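Local coordinates for protein oxidoreductase (Methanosarcina mazei, PDB 3KA7) that binds FAD and probably works as a flavin-dependent oxidoreductase of the flavin-containing amine oxidoreductase family, at residues 274-282 / 370-380; 35-43 / 50-58. All blocks are in the same frame, centred on the assembly; numbering follows the deposited sequence.

Interaction 1: residues 274-282 / 370-380; sequences GTLQPSAGI and YHDEWPVNRAA. With FAD (flavin-adenine dinucleotide), chain B.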
# COMPACT_ATOMS: atom_id res chain seq x y z
N GLY A 274 14.32 -15.64 -4.15
CA GLY A 274 13.44 -16.81 -4.13
C GLY A 274 12.44 -16.84 -2.97
O GLY A 274 11.44 -17.54 -3.04
N THR A 275 12.70 -16.08 -1.91
CA THR A 275 11.77 -16.06 -0.77
C THR A 275 10.68 -14.98 -0.85
O THR A 275 9.67 -15.07 -0.15
CB THR A 275 12.51 -15.90 0.58
OG1 THR A 275 12.89 -14.53 0.78
CG2 THR A 275 13.73 -16.83 0.65
N LEU A 276 10.87 -13.99 -1.70
CA LEU A 276 9.92 -12.87 -1.79
C LEU A 276 8.52 -13.35 -2.13
O LEU A 276 8.32 -14.06 -3.11
CB LEU A 276 10.36 -11.87 -2.86
CG LEU A 276 11.65 -11.14 -2.49
CD1 LEU A 276 12.29 -10.52 -3.73
CD2 LEU A 276 11.33 -10.07 -1.45
N GLN A 277 7.55 -12.92 -1.33
CA GLN A 277 6.18 -13.33 -1.50
C GLN A 277 5.26 -12.11 -1.60
O GLN A 277 5.10 -11.38 -0.63
CB GLN A 277 5.75 -14.17 -0.30
CG GLN A 277 4.28 -14.56 -0.32
CD GLN A 277 3.92 -15.40 -1.52
OE1 GLN A 277 4.44 -16.50 -1.71
NE2 GLN A 277 3.00 -14.88 -2.34
N PRO A 278 4.63 -11.91 -2.77
CA PRO A 278 3.75 -10.77 -2.91
C PRO A 278 2.42 -11.01 -2.20
O PRO A 278 2.04 -12.18 -1.95
CB PRO A 278 3.54 -10.66 -4.43
CG PRO A 278 3.79 -12.04 -4.95
CD PRO A 278 4.85 -12.62 -4.05
N SER A 279 1.73 -9.93 -1.88
CA SER A 279 0.42 -10.05 -1.26
C SER A 279 -0.65 -9.77 -2.30
O SER A 279 -0.41 -9.04 -3.26
CB SER A 279 0.32 -9.10 -0.06
OG SER A 279 0.61 -7.77 -0.44
N ALA A 280 -1.84 -10.36 -2.11
CA ALA A 280 -2.91 -10.30 -3.12
C ALA A 280 -4.21 -9.78 -2.52
O ALA A 280 -4.44 -9.85 -1.31
CB ALA A 280 -3.14 -11.69 -3.72
N GLY A 281 -5.07 -9.25 -3.37
CA GLY A 281 -6.35 -8.74 -2.89
C GLY A 281 -7.28 -8.46 -4.04
O GLY A 281 -6.88 -8.42 -5.20
N ILE A 282 -8.55 -8.25 -3.70
CA ILE A 282 -9.55 -7.86 -4.68
C ILE A 282 -10.23 -6.58 -4.23
O ILE A 282 -10.61 -6.44 -3.08
CB ILE A 282 -10.61 -8.94 -4.85
CG1 ILE A 282 -10.01 -10.19 -5.48
CG2 ILE A 282 -11.78 -8.40 -5.68
CD1 ILE A 282 -10.82 -11.44 -5.16
N TYR A 370 -5.69 -8.22 -7.82
CA TYR A 370 -4.25 -7.95 -7.78
C TYR A 370 -3.48 -9.08 -7.14
O TYR A 370 -3.83 -9.56 -6.07
CB TYR A 370 -3.98 -6.66 -6.99
CG TYR A 370 -4.65 -5.47 -7.61
CD1 TYR A 370 -3.95 -4.62 -8.47
CD2 TYR A 370 -5.98 -5.19 -7.36
CE1 TYR A 370 -4.57 -3.53 -9.07
CE2 TYR A 370 -6.61 -4.09 -7.95
CZ TYR A 370 -5.89 -3.27 -8.80
OH TYR A 370 -6.50 -2.19 -9.37
N HIS A 371 -2.44 -9.52 -7.81
CA HIS A 371 -1.68 -10.63 -7.30
C HIS A 371 -0.44 -10.77 -8.15
O HIS A 371 -0.32 -10.11 -9.19
CB HIS A 371 -2.52 -11.92 -7.36
CG HIS A 371 -2.99 -12.27 -8.74
ND1 HIS A 371 -4.18 -11.81 -9.27
CD2 HIS A 371 -2.43 -13.06 -9.69
CE1 HIS A 371 -4.32 -12.28 -10.50
NE2 HIS A 371 -3.28 -13.04 -10.78
N ASP A 372 0.49 -11.58 -7.68
CA ASP A 372 1.67 -11.97 -8.45
C ASP A 372 2.45 -10.77 -9.02
O ASP A 372 2.99 -9.97 -8.25
CB ASP A 372 1.28 -13.02 -9.51
CG ASP A 372 0.89 -14.34 -8.86
OD1 ASP A 372 1.76 -14.94 -8.20
OD2 ASP A 372 -0.29 -14.76 -8.97
N GLU A 373 2.51 -10.64 -10.35
CA GLU A 373 3.36 -9.60 -10.93
C GLU A 373 2.77 -8.18 -10.87
O GLU A 373 3.45 -7.21 -11.20
CB GLU A 373 3.73 -9.92 -12.39
CG GLU A 373 4.51 -11.21 -12.57
CD GLU A 373 4.84 -11.49 -14.03
OE1 GLU A 373 4.09 -11.09 -14.94
OE2 GLU A 373 5.88 -12.14 -14.27
N TRP A 374 1.50 -8.07 -10.48
CA TRP A 374 0.85 -6.77 -10.31
C TRP A 374 0.00 -6.90 -9.06
O TRP A 374 -1.23 -6.99 -9.12
CB TRP A 374 -0.01 -6.46 -11.54
CG TRP A 374 -0.42 -5.01 -11.76
CD1 TRP A 374 -1.69 -4.51 -11.71
CD2 TRP A 374 0.43 -3.90 -12.12
NE1 TRP A 374 -1.68 -3.16 -12.00
CE2 TRP A 374 -0.39 -2.77 -12.26
CE3 TRP A 374 1.80 -3.77 -12.33
CZ2 TRP A 374 0.11 -1.51 -12.60
CZ3 TRP A 374 2.31 -2.51 -12.66
CH2 TRP A 374 1.46 -1.40 -12.79
N PRO A 375 0.67 -6.96 -7.90
CA PRO A 375 0.04 -7.37 -6.64
C PRO A 375 -0.40 -6.18 -5.80
O PRO A 375 -0.32 -5.04 -6.24
CB PRO A 375 1.20 -8.05 -5.92
CG PRO A 375 2.40 -7.20 -6.33
CD PRO A 375 2.12 -6.76 -7.76
N VAL A 376 -0.87 -6.47 -4.60
CA VAL A 376 -1.04 -5.41 -3.62
C VAL A 376 0.32 -4.86 -3.20
O VAL A 376 0.56 -3.67 -3.34
CB VAL A 376 -1.87 -5.84 -2.41
CG1 VAL A 376 -1.87 -4.72 -1.38
CG2 VAL A 376 -3.30 -6.18 -2.85
N ASN A 377 1.21 -5.72 -2.68
CA ASN A 377 2.63 -5.37 -2.46
C ASN A 377 3.51 -6.45 -3.06
O ASN A 377 3.16 -7.61 -2.99
CB ASN A 377 2.98 -5.33 -0.97
CG ASN A 377 2.42 -4.10 -0.25
OD1 ASN A 377 2.02 -3.10 -0.87
ND2 ASN A 377 2.41 -4.17 1.07
N ARG A 378 4.66 -6.08 -3.61
CA ARG A 378 5.60 -7.08 -4.16
C ARG A 378 6.27 -7.93 -3.08
O ARG A 378 6.69 -9.07 -3.35
CB ARG A 378 6.63 -6.38 -5.06
CG ARG A 378 5.97 -5.74 -6.27
CD ARG A 378 6.97 -5.49 -7.42
NE ARG A 378 6.24 -5.23 -8.66
CZ ARG A 378 5.80 -4.04 -8.96
NH1 ARG A 378 6.03 -3.07 -8.09
NH2 ARG A 378 5.12 -3.80 -10.09
N ALA A 379 6.38 -7.38 -1.88
CA ALA A 379 6.86 -8.13 -0.72
C ALA A 379 5.86 -7.92 0.41
O ALA A 379 5.50 -6.77 0.72
CB ALA A 379 8.22 -7.62 -0.29
N ALA A 380 5.42 -9.01 1.02
CA ALA A 380 4.40 -8.93 2.06
C ALA A 380 4.90 -8.07 3.19
O ALA A 380 6.05 -8.17 3.59
CB ALA A 380 4.05 -10.30 2.57
PA FAD B . 4.74 0.28 -9.03
O1A FAD B . 4.93 -1.21 -8.91
O2A FAD B . 3.33 0.80 -8.83
O5B FAD B . 5.27 0.78 -10.46
C5B FAD B . 6.25 0.01 -11.15
C4B FAD B . 6.30 0.64 -12.55
O4B FAD B . 7.31 0.04 -13.34
C3B FAD B . 4.97 0.45 -13.28
O3B FAD B . 4.46 1.70 -13.71
C2B FAD B . 5.33 -0.45 -14.46
O2B FAD B . 4.56 -0.18 -15.62
C1B FAD B . 6.81 -0.15 -14.66
N9A FAD B . 7.59 -1.23 -15.27
C8A FAD B . 7.56 -2.59 -15.02
N7A FAD B . 8.52 -3.18 -15.79
C5A FAD B . 9.15 -2.21 -16.50
C6A FAD B . 10.17 -2.24 -17.44
N6A FAD B . 10.80 -3.38 -17.70
N1A FAD B . 10.60 -1.06 -18.01
C2A FAD B . 10.02 0.15 -17.66
N3A FAD B . 9.00 0.18 -16.73
C4A FAD B . 8.58 -0.99 -16.18
N1 FAD B . -1.15 1.99 -0.82
C2 FAD B . -1.49 3.02 0.03
O2 FAD B . -0.60 3.71 0.56
N3 FAD B . -2.83 3.27 0.31
C4 FAD B . -3.82 2.48 -0.26
O4 FAD B . -5.01 2.69 -0.01
C4X FAD B . -3.49 1.44 -1.11
N5 FAD B . -4.48 0.64 -1.66
C5X FAD B . -4.12 -0.38 -2.52
C6 FAD B . -5.10 -1.18 -3.10
C7 FAD B . -4.75 -2.20 -3.98
C7M FAD B . -5.84 -3.05 -4.59
C8 FAD B . -3.41 -2.41 -4.27
C8M FAD B . -2.99 -3.50 -5.21
C9 FAD B . -2.42 -1.62 -3.69
C9A FAD B . -2.78 -0.60 -2.81
N10 FAD B . -1.80 0.19 -2.23
C10 FAD B . -2.14 1.21 -1.39
C1' FAD B . -0.34 -0.08 -2.45
C2' FAD B . 0.18 0.90 -3.52
O2' FAD B . -0.73 0.95 -4.61
C3' FAD B . 1.56 0.43 -3.98
O3' FAD B . 2.35 0.10 -2.84
C4' FAD B . 2.35 1.43 -4.82
O4' FAD B . 1.57 1.99 -5.86
C5' FAD B . 3.50 0.66 -5.45
O5' FAD B . 4.40 1.61 -5.97
P FAD B . 5.84 1.16 -6.47
O1P FAD B . 6.83 2.25 -6.15
O2P FAD B . 6.22 -0.22 -5.96
O3P FAD B . 5.76 1.08 -8.07

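Interaction 2: residues 35-43 / 50-58; sequences TGGRFTNLS and SSGAFHMLP. With FAD (flavin-adenine dinucleotide), chain B.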
# COMPACT_ATOMS: atom_id res chain seq x y z
N THR A 35 2.27 7.29 -16.40
CA THR A 35 3.10 7.11 -15.22
C THR A 35 2.20 6.79 -14.02
O THR A 35 0.97 7.00 -14.06
CB THR A 35 3.84 8.41 -14.88
OG1 THR A 35 2.87 9.45 -14.73
CG2 THR A 35 4.84 8.79 -16.00
N GLY A 36 2.80 6.31 -12.94
CA GLY A 36 2.07 6.19 -11.69
C GLY A 36 1.98 4.76 -11.19
O GLY A 36 1.75 4.54 -9.99
N GLY A 37 2.17 3.80 -12.08
CA GLY A 37 2.11 2.39 -11.68
C GLY A 37 0.79 2.11 -10.97
O GLY A 37 -0.28 2.47 -11.47
N ARG A 38 0.87 1.47 -9.81
CA ARG A 38 -0.33 1.11 -9.05
C ARG A 38 -0.84 2.25 -8.15
O ARG A 38 -1.62 2.01 -7.23
CB ARG A 38 -0.08 -0.17 -8.24
CG ARG A 38 0.04 -1.41 -9.14
CD ARG A 38 0.54 -2.65 -8.36
NE ARG A 38 1.97 -2.51 -8.09
CZ ARG A 38 2.55 -2.77 -6.93
NH1 ARG A 38 1.82 -3.19 -5.90
NH2 ARG A 38 3.85 -2.58 -6.79
N PHE A 39 -0.41 3.47 -8.45
CA PHE A 39 -0.81 4.63 -7.65
C PHE A 39 -1.21 5.81 -8.53
O PHE A 39 -0.68 6.92 -8.38
CB PHE A 39 0.33 5.06 -6.73
CG PHE A 39 -0.12 5.86 -5.51
CD1 PHE A 39 -0.53 5.21 -4.36
CD2 PHE A 39 -0.09 7.24 -5.51
CE1 PHE A 39 -0.93 5.93 -3.23
CE2 PHE A 39 -0.48 7.97 -4.40
CZ PHE A 39 -0.91 7.32 -3.26
N THR A 40 -2.13 5.59 -9.45
CA THR A 40 -2.63 6.70 -10.25
C THR A 40 -4.11 6.48 -10.58
O THR A 40 -4.71 5.51 -10.14
CB THR A 40 -1.80 6.92 -11.51
OG1 THR A 40 -2.13 8.20 -12.09
CG2 THR A 40 -2.06 5.81 -12.50
N ASN A 41 -4.70 7.39 -11.35
CA ASN A 41 -6.14 7.33 -11.57
C ASN A 41 -6.48 6.56 -12.84
O ASN A 41 -5.67 6.49 -13.76
CB ASN A 41 -6.75 8.73 -11.65
CG ASN A 41 -6.71 9.47 -10.32
OD1 ASN A 41 -5.99 9.09 -9.40
ND2 ASN A 41 -7.49 10.54 -10.22
N LEU A 42 -7.68 6.00 -12.87
CA LEU A 42 -8.20 5.37 -14.08
C LEU A 42 -9.58 5.95 -14.31
O LEU A 42 -10.46 5.79 -13.47
CB LEU A 42 -8.29 3.86 -13.91
CG LEU A 42 -9.35 3.19 -14.78
CD1 LEU A 42 -8.93 3.25 -16.23
CD2 LEU A 42 -9.59 1.75 -14.35
N SER A 43 -9.76 6.66 -15.42
CA SER A 43 -11.06 7.22 -15.77
C SER A 43 -11.99 6.09 -16.21
O SER A 43 -11.68 5.36 -17.16
CB SER A 43 -10.92 8.26 -16.89
OG SER A 43 -10.08 9.33 -16.52
N SER A 50 -8.85 3.91 -9.64
CA SER A 50 -7.39 3.93 -9.56
C SER A 50 -6.79 2.67 -10.13
O SER A 50 -7.49 1.66 -10.32
CB SER A 50 -6.92 4.09 -8.11
OG SER A 50 -6.95 2.85 -7.43
N SER A 51 -5.50 2.74 -10.40
CA SER A 51 -4.74 1.59 -10.88
C SER A 51 -4.32 0.65 -9.73
O SER A 51 -3.62 -0.34 -9.95
CB SER A 51 -3.48 2.09 -11.58
OG SER A 51 -2.78 2.95 -10.71
N GLY A 52 -4.74 0.97 -8.52
CA GLY A 52 -4.41 0.15 -7.37
C GLY A 52 -4.92 0.81 -6.10
O GLY A 52 -6.05 0.55 -5.67
N ALA A 53 -4.09 1.68 -5.53
CA ALA A 53 -4.35 2.30 -4.23
C ALA A 53 -5.71 3.01 -4.12
O ALA A 53 -6.22 3.57 -5.08
CB ALA A 53 -3.22 3.27 -3.89
N PHE A 54 -6.28 2.97 -2.92
CA PHE A 54 -7.63 3.45 -2.70
C PHE A 54 -7.64 4.97 -2.50
O PHE A 54 -8.39 5.47 -1.66
CB PHE A 54 -8.23 2.76 -1.47
CG PHE A 54 -8.76 1.37 -1.71
CD1 PHE A 54 -10.05 1.03 -1.31
CD2 PHE A 54 -7.99 0.38 -2.29
CE1 PHE A 54 -10.55 -0.26 -1.50
CE2 PHE A 54 -8.49 -0.91 -2.48
CZ PHE A 54 -9.76 -1.22 -2.10
N HIS A 55 -6.83 5.70 -3.25
CA HIS A 55 -6.85 7.18 -3.15
C HIS A 55 -6.64 7.68 -1.72
O HIS A 55 -7.23 8.69 -1.30
CB HIS A 55 -8.17 7.73 -3.69
CG HIS A 55 -8.31 7.61 -5.18
ND1 HIS A 55 -9.49 7.26 -5.80
CD2 HIS A 55 -7.41 7.80 -6.17
CE1 HIS A 55 -9.31 7.24 -7.11
NE2 HIS A 55 -8.05 7.56 -7.36
N MSE A 56 -5.78 6.99 -0.97
CA MSE A 56 -5.63 7.27 0.45
C MSE A 56 -4.19 7.04 0.89
O MSE A 56 -3.55 6.09 0.43
CB MSE A 56 -6.61 6.39 1.24
CG MSE A 56 -6.68 6.66 2.72
SE MSE A 56 -8.11 5.63 3.53
CE MSE A 56 -9.49 7.02 3.43
N LEU A 57 -3.69 7.92 1.76
CA LEU A 57 -2.38 7.76 2.40
C LEU A 57 -2.57 7.24 3.82
O LEU A 57 -3.37 7.79 4.58
CB LEU A 57 -1.63 9.09 2.45
CG LEU A 57 -1.32 9.81 1.13
CD1 LEU A 57 -0.46 11.05 1.37
CD2 LEU A 57 -0.65 8.88 0.15
N PRO A 58 -1.84 6.18 4.19
CA PRO A 58 -2.00 5.57 5.51
C PRO A 58 -1.78 6.56 6.67
O PRO A 58 -2.47 6.47 7.70
CB PRO A 58 -0.93 4.48 5.51
CG PRO A 58 -0.83 4.08 4.08
CD PRO A 58 -0.94 5.39 3.33
PA FAD B . 4.74 0.28 -9.03
O1A FAD B . 4.93 -1.21 -8.91
O2A FAD B . 3.33 0.80 -8.83
O5B FAD B . 5.27 0.78 -10.46
C5B FAD B . 6.25 0.01 -11.15
C4B FAD B . 6.30 0.64 -12.55
O4B FAD B . 7.31 0.04 -13.34
C3B FAD B . 4.97 0.45 -13.28
O3B FAD B . 4.46 1.70 -13.71
C2B FAD B . 5.33 -0.45 -14.46
O2B FAD B . 4.56 -0.18 -15.62
C1B FAD B . 6.81 -0.15 -14.66
N9A FAD B . 7.59 -1.23 -15.27
C8A FAD B . 7.56 -2.59 -15.02
N7A FAD B . 8.52 -3.18 -15.79
C5A FAD B . 9.15 -2.21 -16.50
C6A FAD B . 10.17 -2.24 -17.44
N6A FAD B . 10.80 -3.38 -17.70
N1A FAD B . 10.60 -1.06 -18.01
C2A FAD B . 10.02 0.15 -17.66
N3A FAD B . 9.00 0.18 -16.73
C4A FAD B . 8.58 -0.99 -16.18
N1 FAD B . -1.15 1.99 -0.82
C2 FAD B . -1.49 3.02 0.03
O2 FAD B . -0.60 3.71 0.56
N3 FAD B . -2.83 3.27 0.31
C4 FAD B . -3.82 2.48 -0.26
O4 FAD B . -5.01 2.69 -0.01
C4X FAD B . -3.49 1.44 -1.11
N5 FAD B . -4.48 0.64 -1.66
C5X FAD B . -4.12 -0.38 -2.52
C6 FAD B . -5.10 -1.18 -3.10
C7 FAD B . -4.75 -2.20 -3.98
C7M FAD B . -5.84 -3.05 -4.59
C8 FAD B . -3.41 -2.41 -4.27
C8M FAD B . -2.99 -3.50 -5.21
C9 FAD B . -2.42 -1.62 -3.69
C9A FAD B . -2.78 -0.60 -2.81
N10 FAD B . -1.80 0.19 -2.23
C10 FAD B . -2.14 1.21 -1.39
C1' FAD B . -0.34 -0.08 -2.45
C2' FAD B . 0.18 0.90 -3.52
O2' FAD B . -0.73 0.95 -4.61
C3' FAD B . 1.56 0.43 -3.98
O3' FAD B . 2.35 0.10 -2.84
C4' FAD B . 2.35 1.43 -4.82
O4' FAD B . 1.57 1.99 -5.86
C5' FAD B . 3.50 0.66 -5.45
O5' FAD B . 4.40 1.61 -5.97
P FAD B . 5.84 1.16 -6.47
O1P FAD B . 6.83 2.25 -6.15
O2P FAD B . 6.22 -0.22 -5.96
O3P FAD B . 5.76 1.08 -8.07

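Interaction 1: residues 274-282 / 370-380
S279 and N377 meet through both backbone and side chain, a compact example of how one small polar residue can tie one segment to a cofactor-binding loop. S279 N donates to N377 O (2.9 Å), and S279 O receives V376 N. A chi1 of 55° tucks the S279 hydroxyl between its backbone N and carbonyl carbon and turns it to N377, whose N gives OG a weak, bent bond (3.1 Å). One residue earlier, the P278 and P375 rings meet through their CB atoms (3.8 Å). Q277 curls back along its own segment, its amide donating through NE2 to a lone pair of P278 O in an almost straight bond (171°), while its backbone O accepts A380 N.

Past S279, G281 and Y370 form an antiparallel hydrogen-bonded pair joining strand 280-288 to the outermost strand 362-370 of the mixed sheet, before a type II' turn from H371 to W374 sends the chain to FAD. A280 CB lies against H371 CB (3.7 Å). Both methyls of V376 touch the flavin. With chi1 at 174°, CG1 extends beside the carbonyl carbon to lie 3.9 Å from FAD C9; CG2 sits between FAD C8M and G281 N (3.6 Å from the latter), where a side chain on the glycine would be tight. Y370 offers one ring face to the flavin's dimethylbenzene end, with FAD C8M 3.4 Å above the ring plane and displaced toward its rim, and turns an edge to G281 O. R378, extended from CG to NE, brings its guanidinium edge to the FAD phosphate; NH2 reaches O1A in a weak bond (2.9 Å), whereas the modelled NH1 approach is too short to be trusted in detail.

Interaction 2: residues 35-43 / 50-58
S51 sets its hydroxyl against the turn G36-F39, where OG has two partners: it donates to a lone pair of G37 O (2.7 Å) and accepts T40 N (3.0 Å). S51 N in turn satisfies T40 O, and A53 N donates to R38 O (3.0 Å), an oxygen that also takes a weak bond from the ribityl O2' of FAD. S50 makes an ST turn, its OG accepting G52 N and donating to A53 O (2.6 Å) from above the carbonyl plane.

The glycine-glycine-arginine run resembles the GG motif of flavin amine oxidases. R38 N points straight at FAD O2A (2.7 Å, 180°); its side chain, bent at chi3, lays one guanidinium face over FAD C5' and sends NH2 to O1A (2.7 Å), while NH1 forms a salt bridge with D399. A leucine in place of R38 would remove the guanidinium, probably leaving D399 without this mate and O1A less firmly held. Farther along, F54 N donates to flavin O4, and M56 O accepts N3 weakly.

N41 OD1 takes K196 N and, weakly, H55 NE2 (3.3 Å). N41 and S50 form a non-hydrogen-bonded pair in the hairpin 41-44/47-50, and F39, wedged against A53 and L57, also touches helices 195-208 and 408-421.

Interaction 2 closes before interaction 1 opens along the chain, and their centres lie about 16 Å apart, yet they touch directly beside FAD, where W374 packs on R38. Interaction 2 belongs to the small antiparallel hairpin 41-44/47-50 and the loop leading to helix 64-71; interaction 1 belongs to strands 280-288 and 362-370 of the mixed sheet and the loop beyond. The guanidinium groups of R38 and R378 converge on the same FAD phosphate oxygen, and P375 O accepts R38 NH1. Near the flavin, Y370 OH and S51 O form a weak bond. Segments distant in sequence thus both contribute to the FAD pocket, from phosphate to flavin.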